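Local structure of probable thioesterase (1Z54) at residues A80-R92 against F104-I118. The protein probably hydrolyses fatty acyl-CoA thioesters and belongs to the 4-hydroxybenzoyl-CoA thioesterase family. Sequence-based numbering, arbitrary orientation.
Sequences AELSSRALLFRYR and FTRHLCQVGERAARI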
loop_
_atom_site.group_PDB
_atom_site.type_symbol
_atom_site.label_atom_id
_atom_site.label_comp_id
_atom_site.label_asym_id
_atom_site.label_seq_id
_atom_site.Cartn_x
_atom_site.Cartn_y
_atom_site.Cartn_z
ATOM N N ALA A 80 -14.602 -9.993 -20.543
ATOM C CA ALA A 80 -14.405 -11.195 -21.347
ATOM C C ALA A 80 -15.471 -12.267 -21.122
ATOM O O ALA A 80 -15.824 -13.004 -22.039
ATOM C CB ALA A 80 -13.014 -11.771 -21.086
ATOM N N GLU A 81 -15.988 -12.350 -19.903
ATOM C CA GLU A 81 -17.009 -13.344 -19.594
ATOM C C GLU A 81 -18.079 -12.755 -18.683
ATOM O O GLU A 81 -17.774 -12.002 -17.757
ATOM C CB GLU A 81 -16.365 -14.576 -18.936
ATOM C CG GLU A 81 -15.511 -15.420 -19.885
ATOM C CD GLU A 81 -14.719 -16.506 -19.170
ATOM O OE1 GLU A 81 -15.133 -16.924 -18.067
ATOM O OE2 GLU A 81 -13.685 -16.952 -19.718
ATOM N N LEU A 82 -19.336 -13.090 -18.957
ATOM C CA LEU A 82 -20.447 -12.592 -18.157
ATOM C C LEU A 82 -21.551 -13.628 -18.018
ATOM O O LEU A 82 -22.164 -14.026 -19.009
ATOM C CB LEU A 82 -21.035 -11.324 -18.789
ATOM C CG LEU A 82 -22.339 -10.814 -18.152
ATOM C CD1 LEU A 82 -22.025 -10.222 -16.793
ATOM C CD2 LEU A 82 -23.003 -9.772 -19.048
ATOM N N SER A 83 -21.806 -14.067 -16.791
ATOM C CA SER A 83 -22.867 -15.031 -16.539
ATOM C C SER A 83 -23.826 -14.377 -15.553
ATOM O O SER A 83 -23.655 -13.209 -15.200
ATOM C CB SER A 83 -22.306 -16.321 -15.940
ATOM O OG SER A 83 -21.776 -16.098 -14.640
ATOM N N SER A 84 -24.830 -15.122 -15.107
ATOM C CA SER A 84 -25.795 -14.575 -14.165
ATOM C C SER A 84 -25.200 -14.347 -12.772
ATOM O O SER A 84 -25.664 -13.482 -12.035
ATOM C CB SER A 84 -27.017 -15.496 -14.066
ATOM O OG SER A 84 -26.646 -16.822 -13.713
ATOM N N ARG A 85 -24.162 -15.102 -12.424
ATOM C CA ARG A 85 -23.547 -14.973 -11.105
ATOM C C ARG A 85 -22.067 -14.602 -11.105
ATOM O O ARG A 85 -21.483 -14.454 -10.036
ATOM C CB ARG A 85 -23.712 -16.282 -10.326
ATOM C CG ARG A 85 -25.152 -16.703 -10.087
ATOM C CD ARG A 85 -25.238 -18.205 -9.831
ATOM N NE ARG A 85 -26.608 -18.664 -9.615
ATOM C CZ ARG A 85 -27.336 -18.366 -8.542
ATOM N NH1 ARG A 85 -26.827 -17.605 -7.581
ATOM N NH2 ARG A 85 -28.574 -18.833 -8.429
ATOM N N ALA A 86 -21.465 -14.447 -12.281
ATOM C CA ALA A 86 -20.037 -14.134 -12.355
ATOM C C ALA A 86 -19.615 -13.261 -13.529
ATOM O O ALA A 86 -20.330 -13.146 -14.530
ATOM C CB ALA A 86 -19.230 -15.432 -12.381
ATOM N N LEU A 87 -18.429 -12.665 -13.396
ATOM C CA LEU A 87 -17.862 -11.801 -14.426
ATOM C C LEU A 87 -16.361 -12.054 -14.507
ATOM O O LEU A 87 -15.731 -12.415 -13.508
ATOM C CB LEU A 87 -18.055 -10.323 -14.087
ATOM C CG LEU A 87 -19.294 -9.809 -13.360
ATOM C CD1 LEU A 87 -19.290 -10.271 -11.908
ATOM C CD2 LEU A 87 -19.282 -8.290 -13.418
ATOM N N LEU A 88 -15.790 -11.847 -15.690
ATOM C CA LEU A 88 -14.355 -12.028 -15.885
ATOM C C LEU A 88 -13.809 -10.897 -16.738
ATOM O O LEU A 88 -14.164 -10.772 -17.911
ATOM C CB LEU A 88 -14.056 -13.370 -16.573
ATOM C CG LEU A 88 -12.586 -13.791 -16.787
ATOM C CD1 LEU A 88 -11.864 -12.807 -17.690
ATOM C CD2 LEU A 88 -11.874 -13.886 -15.455
ATOM N N PHE A 89 -12.943 -10.077 -16.146
ATOM C CA PHE A 89 -12.328 -8.977 -16.868
ATOM C C PHE A 89 -10.938 -9.390 -17.305
ATOM O O PHE A 89 -10.247 -10.136 -16.608
ATOM C CB PHE A 89 -12.201 -7.720 -15.993
ATOM C CG PHE A 89 -13.511 -7.111 -15.608
ATOM C CD1 PHE A 89 -14.255 -7.635 -14.563
ATOM C CD2 PHE A 89 -14.016 -6.018 -16.313
ATOM C CE1 PHE A 89 -15.486 -7.086 -14.223
ATOM C CE2 PHE A 89 -15.243 -5.459 -15.983
ATOM C CZ PHE A 89 -15.982 -5.993 -14.936
ATOM N N ARG A 90 -10.532 -8.903 -18.469
ATOM C CA ARG A 90 -9.208 -9.181 -18.987
ATOM C C ARG A 90 -8.547 -7.839 -19.229
ATOM O O ARG A 90 -9.195 -6.897 -19.678
ATOM C CB ARG A 90 -9.288 -10.000 -20.273
ATOM C CG ARG A 90 -9.510 -11.474 -20.018
ATOM C CD ARG A 90 -9.102 -12.292 -21.221
ATOM N NE ARG A 90 -8.774 -13.664 -20.852
ATOM C CZ ARG A 90 -7.779 -14.008 -20.037
ATOM N NH1 ARG A 90 -7.560 -15.287 -19.762
ATOM N NH2 ARG A 90 -7.002 -13.077 -19.498
ATOM N N TYR A 91 -7.259 -7.745 -18.921
ATOM C CA TYR A 91 -6.566 -6.477 -19.075
ATOM C C TYR A 91 -5.216 -6.551 -19.752
ATOM O O TYR A 91 -4.537 -7.575 -19.716
ATOM C CB TYR A 91 -6.329 -5.826 -17.710
ATOM C CG TYR A 91 -7.448 -5.945 -16.710
ATOM C CD1 TYR A 91 -7.738 -7.164 -16.088
ATOM C CD2 TYR A 91 -8.165 -4.818 -16.317
ATOM C CE1 TYR A 91 -8.716 -7.250 -15.085
ATOM C CE2 TYR A 91 -9.134 -4.891 -15.323
ATOM C CZ TYR A 91 -9.404 -6.106 -14.709
ATOM O OH TYR A 91 -10.352 -6.158 -13.711
ATOM N N ARG A 92 -4.828 -5.424 -20.339
ATOM C CA ARG A 92 -3.528 -5.280 -20.974
ATOM C C ARG A 92 -2.962 -3.973 -20.447
ATOM O O ARG A 92 -3.599 -2.919 -20.557
ATOM C CB ARG A 92 -3.646 -5.223 -22.500
ATOM C CG ARG A 92 -3.923 -6.578 -23.136
ATOM C CD ARG A 92 -4.044 -6.516 -24.657
ATOM N NE ARG A 92 -2.751 -6.524 -25.335
ATOM C CZ ARG A 92 -2.008 -5.446 -25.551
ATOM N NH1 ARG A 92 -2.431 -4.256 -25.147
ATOM N NH2 ARG A 92 -0.836 -5.560 -26.167
ATOM N N PHE A 104 -6.086 -10.858 -15.602
ATOM C CA PHE A 104 -7.527 -10.978 -15.519
ATOM C C PHE A 104 -7.973 -11.058 -14.068
ATOM O O PHE A 104 -7.182 -11.347 -13.171
ATOM C CB PHE A 104 -7.974 -12.250 -16.252
ATOM C CG PHE A 104 -7.611 -13.519 -15.527
ATOM C CD1 PHE A 104 -8.465 -14.058 -14.571
ATOM C CD2 PHE A 104 -6.384 -14.141 -15.757
ATOM C CE1 PHE A 104 -8.100 -15.199 -13.847
ATOM C CE2 PHE A 104 -6.006 -15.282 -15.040
ATOM C CZ PHE A 104 -6.865 -15.814 -14.082
ATOM N N THR A 105 -9.249 -10.792 -13.849
ATOM C CA THR A 105 -9.823 -10.888 -12.526
ATOM C C THR A 105 -11.186 -11.523 -12.693
ATOM O O THR A 105 -12.016 -11.067 -13.491
ATOM C CB THR A 105 -9.991 -9.513 -11.840
ATOM O OG1 THR A 105 -10.692 -8.625 -12.712
ATOM C CG2 THR A 105 -8.636 -8.923 -11.470
ATOM N N ARG A 106 -11.393 -12.603 -11.956
ATOM C CA ARG A 106 -12.649 -13.325 -11.978
ATOM C C ARG A 106 -13.431 -12.819 -10.773
ATOM O O ARG A 106 -12.880 -12.697 -9.680
ATOM C CB ARG A 106 -12.381 -14.825 -11.842
ATOM C CG ARG A 106 -13.596 -15.706 -11.985
ATOM C CD ARG A 106 -13.481 -16.535 -13.250
ATOM N NE ARG A 106 -12.223 -17.278 -13.295
ATOM C CZ ARG A 106 -11.758 -17.888 -14.382
ATOM N NH1 ARG A 106 -10.604 -18.544 -14.341
ATOM N NH2 ARG A 106 -12.450 -17.841 -15.517
ATOM N N HIS A 107 -14.708 -12.515 -10.970
ATOM C CA HIS A 107 -15.531 -12.024 -9.874
ATOM C C HIS A 107 -16.827 -12.800 -9.715
ATOM O O HIS A 107 -17.335 -13.404 -10.657
ATOM C CB HIS A 107 -15.924 -10.561 -10.094
ATOM C CG HIS A 107 -14.774 -9.614 -10.200
ATOM N ND1 HIS A 107 -13.962 -9.547 -11.312
ATOM C CD2 HIS A 107 -14.332 -8.654 -9.352
ATOM C CE1 HIS A 107 -13.074 -8.583 -11.148
ATOM N NE2 HIS A 107 -13.277 -8.024 -9.967
ATOM N N LEU A 108 -17.356 -12.774 -8.501
ATOM C CA LEU A 108 -18.646 -13.372 -8.213
ATOM C C LEU A 108 -19.435 -12.127 -7.842
ATOM O O LEU A 108 -18.853 -11.045 -7.699
ATOM C CB LEU A 108 -18.580 -14.325 -7.015
ATOM C CG LEU A 108 -18.076 -15.747 -7.274
ATOM C CD1 LEU A 108 -18.166 -16.534 -5.971
ATOM C CD2 LEU A 108 -18.911 -16.430 -8.362
ATOM N N CYS A 109 -20.747 -12.253 -7.701
ATOM C CA CYS A 109 -21.546 -11.098 -7.329
ATOM C C CYS A 109 -22.129 -11.339 -5.954
ATOM O O CYS A 109 -22.734 -12.379 -5.698
ATOM C CB CYS A 109 -22.673 -10.850 -8.338
ATOM S SG CYS A 109 -23.720 -9.414 -7.927
ATOM N N GLN A 110 -21.926 -10.379 -5.062
ATOM C CA GLN A 110 -22.435 -10.499 -3.706
ATOM C C GLN A 110 -23.484 -9.430 -3.439
ATOM O O GLN A 110 -23.261 -8.246 -3.682
ATOM C CB GLN A 110 -21.287 -10.363 -2.706
ATOM C CG GLN A 110 -21.668 -10.628 -1.258
ATOM C CD GLN A 110 -20.471 -10.539 -0.329
ATOM O OE1 GLN A 110 -19.463 -11.220 -0.529
ATOM N NE2 GLN A 110 -20.576 -9.702 0.695
ATOM N N VAL A 111 -24.639 -9.863 -2.956
ATOM C CA VAL A 111 -25.720 -8.943 -2.632
ATOM C C VAL A 111 -26.198 -9.257 -1.220
ATOM O O VAL A 111 -26.760 -10.319 -0.965
ATOM C CB VAL A 111 -26.892 -9.073 -3.645
ATOM C CG1 VAL A 111 -27.232 -10.519 -3.862
ATOM C CG2 VAL A 111 -28.115 -8.335 -3.139
ATOM N N GLY A 112 -25.948 -8.333 -0.298
ATOM C CA GLY A 112 -26.358 -8.542 1.079
ATOM C C GLY A 112 -25.691 -9.748 1.720
ATOM O O GLY A 112 -26.361 -10.691 2.160
ATOM N N GLU A 113 -24.364 -9.714 1.763
ATOM C CA GLU A 113 -23.560 -10.779 2.356
ATOM C C GLU A 113 -23.871 -12.202 1.880
ATOM O O GLU A 113 -23.963 -13.125 2.686
ATOM C CB GLU A 113 -23.656 -10.717 3.888
ATOM C CG GLU A 113 -22.697 -11.665 4.613
ATOM C CD GLU A 113 -21.230 -11.358 4.337
ATOM O OE1 GLU A 113 -20.379 -12.249 4.558
ATOM O OE2 GLU A 113 -20.923 -10.225 3.911
ATOM N N ARG A 114 -24.032 -12.384 0.575
ATOM C CA ARG A 114 -24.291 -13.714 0.038
ATOM C C ARG A 114 -24.109 -13.746 -1.469
ATOM O O ARG A 114 -24.494 -12.813 -2.168
ATOM C CB ARG A 114 -25.707 -14.195 0.397
ATOM C CG ARG A 114 -26.852 -13.470 -0.305
ATOM C CD ARG A 114 -28.202 -14.125 0.017
ATOM N NE ARG A 114 -28.398 -15.403 -0.672
ATOM C CZ ARG A 114 -28.784 -15.517 -1.941
ATOM N NH1 ARG A 114 -28.934 -16.715 -2.492
ATOM N NH2 ARG A 114 -29.033 -14.432 -2.661
ATOM N N ALA A 115 -23.501 -14.815 -1.967
ATOM C CA ALA A 115 -23.301 -14.952 -3.400
ATOM C C ALA A 115 -24.679 -15.057 -4.045
ATOM O O ALA A 115 -25.540 -15.810 -3.578
ATOM C CB ALA A 115 -22.478 -16.196 -3.700
ATOM N N ALA A 116 -24.896 -14.295 -5.108
ATOM C CA ALA A 116 -26.181 -14.323 -5.787
ATOM C C ALA A 116 -26.057 -13.872 -7.233
ATOM O O ALA A 116 -24.975 -13.491 -7.691
ATOM C CB ALA A 116 -27.173 -13.437 -5.054
ATOM N N ARG A 117 -27.172 -13.930 -7.952
ATOM C CA ARG A 117 -27.181 -13.515 -9.345
ATOM C C ARG A 117 -27.021 -12.000 -9.402
ATOM O O ARG A 117 -27.401 -11.289 -8.470
ATOM C CB ARG A 117 -28.502 -13.892 -10.023
ATOM C CG ARG A 117 -28.923 -15.348 -9.879
ATOM C CD ARG A 117 -30.156 -15.628 -10.730
ATOM N NE ARG A 117 -31.149 -14.559 -10.622
ATOM C CZ ARG A 117 -31.790 -14.230 -9.503
ATOM N NH1 ARG A 117 -31.554 -14.887 -8.374
ATOM N NH2 ARG A 117 -32.668 -13.236 -9.508
ATOM N N ILE A 118 -26.447 -11.514 -10.494
ATOM C CA ILE A 118 -26.264 -10.080 -10.686
ATOM C C ILE A 118 -27.648 -9.460 -10.905
ATOM O O ILE A 118 -28.396 -9.907 -11.770
ATOM C CB ILE A 118 -25.404 -9.802 -11.930
ATOM C CG1 ILE A 118 -24.009 -10.399 -11.734
ATOM C CG2 ILE A 118 -25.349 -8.312 -12.205
ATOM C CD1 ILE A 118 -23.137 -10.350 -12.962
HETATM O O HOH W 1 -12.614 -19.387 -18.397
HETATM O O HOH W 2 -22.432 -14.863 -7.589
#
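Ser-84 O is approached by two groups of 104-118: the N-H of Ile-118, whose N lies 2.6 Å away almost in line with the C=O bond, and the weaker C-H of Arg-117 CA. Arg-117 CG then sits over one face of the Arg-85 guanidinium, 3.7 Å from CZ, while Ile-118 CD1 meets Leu-87 CG at 3.9 Å. Strands 86-92 and 104-108 run antiparallel, their axes at 166°, and Leu-87/His-107 and Phe-89/Thr-105 are hydrogen-bonded pairs. This hairpin belongs to the antiparallel sheet of the HotDog fold; Phe-89, Tyr-91, Thr-105 and His-107 turn their side chains to helix 24-39, where Phe-89, Thr-105 and His-107 pack on Arg-33 and Tyr-91 on Leu-29. Here Phe-89 points its ring edge at the His-107 face, the planes 82° apart and the centroids separated by 5.5 Å. Tyr-91 OH lies 2.7 Å from Thr-105 OG1, whose position is less certain, and also bonds Arg-33; a phenylalanine in its place would probably leave both without this hydroxyl partner. On the other face, Leu-88 CG stands anti to the backbone N (chi1 -176°), which brings CD2 to 3.5 Å from Phe-104 CD1 and over the Arg-106 guanidinium. Arg-106 pairs chiefly with Glu-58; its NH2 makes a long salt bridge of 3.8 Å to Glu-81 OE1, and water 1 links it to Glu-81 OE2.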